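Local coordinates for protein CDA peptide synthetase I (Streptomyces coelicolor, PDB 5DUA) that belongs to the condensation-domain family of the CoA-acyltransferase clan and forms part of a nonribosomal peptide synthetase, at residues Val309-Pro314 / Arg346-Asp351. The protein carries 1 engineered substitution. Residues are numbered along the deposited sequence; the frame is centred on the assembly and turned at random.
With 5FQ (N-pentyl-L-alaninamide), chain E.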
loop_
_atom_site.group_PDB
_atom_site.type_symbol
_atom_site.label_atom_id
_atom_site.label_comp_id
_atom_site.label_asym_id
_atom_site.label_seq_id
_atom_site.Cartn_x
_atom_site.Cartn_y
_atom_site.Cartn_z
ATOM N N VAL B 309 1.887 -0.711 9.666
ATOM C CA VAL B 309 2.035 0.456 10.534
ATOM C C VAL B 309 1.699 1.740 9.827
ATOM O O VAL B 309 1.808 2.803 10.429
ATOM C CB VAL B 309 3.484 0.613 11.099
ATOM C CG1 VAL B 309 3.717 -0.302 12.299
ATOM C CG2 VAL B 309 4.510 0.379 10.034
ATOM N N SER B 310 1.289 1.654 8.561
ATOM C CA SER B 310 1.021 2.852 7.778
ATOM C C SER B 310 -0.112 3.709 8.366
ATOM O O SER B 310 -1.007 3.233 9.073
ATOM C CB SER B 310 0.695 2.493 6.337
ATOM O OG SER B 310 -0.317 1.510 6.284
ATOM N N ASN B 311 -0.030 4.990 8.045
ATOM C CA ASN B 311 -0.904 6.002 8.587
ATOM C C ASN B 311 -1.397 6.804 7.410
ATOM O O ASN B 311 -0.697 6.898 6.402
ATOM C CB ASN B 311 -0.131 6.857 9.591
ATOM C CG ASN B 311 -1.016 7.764 10.421
ATOM O OD1 ASN B 311 -2.227 7.540 10.571
ATOM N ND2 ASN B 311 -0.402 8.794 10.993
ATOM N N ARG B 312 -2.610 7.331 7.504
ATOM C CA ARG B 312 -3.126 8.220 6.476
ATOM C C ARG B 312 -3.489 9.562 7.099
ATOM O O ARG B 312 -4.168 9.598 8.109
ATOM C CB ARG B 312 -4.344 7.604 5.785
ATOM C CG ARG B 312 -4.946 8.524 4.725
ATOM C CD ARG B 312 -6.060 7.856 3.942
ATOM N NE ARG B 312 -6.734 6.828 4.725
ATOM C CZ ARG B 312 -7.177 5.670 4.237
ATOM N NH1 ARG B 312 -7.024 5.371 2.947
ATOM N NH2 ARG B 312 -7.780 4.806 5.051
ATOM N N LEU B 313 -3.038 10.659 6.498
ATOM C CA LEU B 313 -3.271 11.969 7.090
ATOM C C LEU B 313 -3.829 12.971 6.089
ATOM O O LEU B 313 -3.469 12.969 4.910
ATOM C CB LEU B 313 -1.980 12.491 7.713
ATOM C CG LEU B 313 -1.629 11.838 9.050
ATOM C CD1 LEU B 313 -0.235 12.241 9.486
ATOM C CD2 LEU B 313 -2.640 12.170 10.113
ATOM N N PRO B 314 -4.741 13.828 6.554
ATOM C CA PRO B 314 -5.373 14.758 5.621
ATOM C C PRO B 314 -4.460 15.925 5.303
ATOM O O PRO B 314 -3.766 16.444 6.174
ATOM C CB PRO B 314 -6.608 15.217 6.382
ATOM C CG PRO B 314 -6.163 15.198 7.796
ATOM C CD PRO B 314 -5.252 14.001 7.921
ATOM N N ARG B 346 -2.210 9.451 14.593
ATOM C CA ARG B 346 -2.994 8.554 13.762
ATOM C C ARG B 346 -4.188 9.245 13.159
ATOM O O ARG B 346 -4.965 9.879 13.873
ATOM C CB ARG B 346 -3.485 7.362 14.579
ATOM C CG ARG B 346 -2.385 6.546 15.237
ATOM C CD ARG B 346 -1.547 5.807 14.225
ATOM N NE ARG B 346 -2.370 5.084 13.265
ATOM C CZ ARG B 346 -1.893 4.418 12.219
ATOM N NH1 ARG B 346 -0.583 4.338 12.000
ATOM N NH2 ARG B 346 -2.732 3.825 11.401
ATOM N N GLY B 347 -4.332 9.109 11.843
ATOM C CA GLY B 347 -5.509 9.587 11.144
ATOM C C GLY B 347 -6.821 9.156 11.798
ATOM O O GLY B 347 -7.751 9.961 11.921
ATOM N N GLU B 348 -6.908 7.894 12.223
ATOM C CA GLU B 348 -8.153 7.382 12.791
ATOM C C GLU B 348 -8.440 8.029 14.145
ATOM O O GLU B 348 -9.597 8.248 14.495
ATOM C CB GLU B 348 -8.126 5.848 12.922
ATOM C CG GLU B 348 -7.084 5.259 13.874
ATOM C CD GLU B 348 -5.726 5.016 13.222
ATOM O OE1 GLU B 348 -5.498 5.476 12.075
ATOM O OE2 GLU B 348 -4.874 4.367 13.871
ATOM N N ASP B 349 -7.395 8.346 14.903
ATOM C CA ASP B 349 -7.579 9.058 16.156
ATOM C C ASP B 349 -8.047 10.493 15.906
ATOM O O ASP B 349 -8.821 11.033 16.698
ATOM C CB ASP B 349 -6.293 9.054 16.981
ATOM C CG ASP B 349 -5.946 7.672 17.500
ATOM O OD1 ASP B 349 -6.749 6.744 17.271
ATOM O OD2 ASP B 349 -4.886 7.507 18.140
ATOM N N LEU B 350 -7.592 11.104 14.813
ATOM C CA LEU B 350 -8.054 12.444 14.448
ATOM C C LEU B 350 -9.546 12.411 14.130
ATOM O O LEU B 350 -10.299 13.301 14.530
ATOM C CB LEU B 350 -7.273 12.998 13.247
ATOM C CG LEU B 350 -7.811 14.289 12.621
ATOM C CD1 LEU B 350 -7.843 15.415 13.655
ATOM C CD2 LEU B 350 -6.991 14.695 11.376
ATOM N N ASP B 351 -9.969 11.385 13.402
ATOM C CA ASP B 351 -11.382 11.208 13.084
ATOM C C ASP B 351 -12.210 10.965 14.345
ATOM O O ASP B 351 -13.276 11.545 14.505
ATOM C CB ASP B 351 -11.571 10.051 12.099
ATOM C CG ASP B 351 -10.985 10.343 10.738
ATOM O OD1 ASP B 351 -10.667 11.518 10.469
ATOM O OD2 ASP B 351 -10.851 9.394 9.937
HETATM C C01 5FQ E . -8.125 1.557 10.044
HETATM C C02 5FQ E . -6.812 1.143 9.401
HETATM C C03 5FQ E . -6.033 2.303 8.774
HETATM C C04 5FQ E . -6.440 2.584 7.323
HETATM C C05 5FQ E . -6.035 1.469 6.355
HETATM N N06 5FQ E . -4.965 1.839 5.432
HETATM C C07 5FQ E . -5.044 1.671 4.103
HETATM O O08 5FQ E . -6.039 1.224 3.547
HETATM C C09 5FQ E . -3.839 2.065 3.283
HETATM C C10 5FQ E . -4.000 3.488 2.756
HETATM N N11 5FQ E . -3.692 1.165 2.121
HETATM O O HOH W 1 -4.642 6.337 9.859
#
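The first turn of helix 347-354 is pinned beside the start of strand 311-318, close to bound N-pentyl-L-alaninamide. Gly347 N donates to Asn311 OD1 (2.9 Å), on a lone pair of the amide oxygen and nearly straight at 169°. Asn311 CG lies anti to its own N (chi1 -168°), which carries the amide to the helix start. Its ND2 donates to Phe345 O, so both ends of the amide are held. Arg346, the N-cap residue, folds back through bends at chi2 and chi3. The Asn311 amide stacks on the Arg346 guanidinium, planes 23° apart, with OD1 over the centre. At the guanidinium edge, Arg346 NH2 and NH1 both donate to Ser310 O (3.0 and 3.2 Å), and NH1 also reaches Val309 O (3.2 Å). In this condensation-domain fold the strand pairs with strand 287-294. Arg346 NE makes a salt bridge to Glu348 OE2 (2.7 Å), and NH2 meets OE1, a side-on two-nitrogen grip. A water donates to Asn311 OD1. Gly347 CA meets Arg312 O in a CA-H...O contact (3.3 Å). Further along, Pro314 CG and Leu350 CD2 touch tip to tip (3.7 Å), both against Trp217 of helix 208-221.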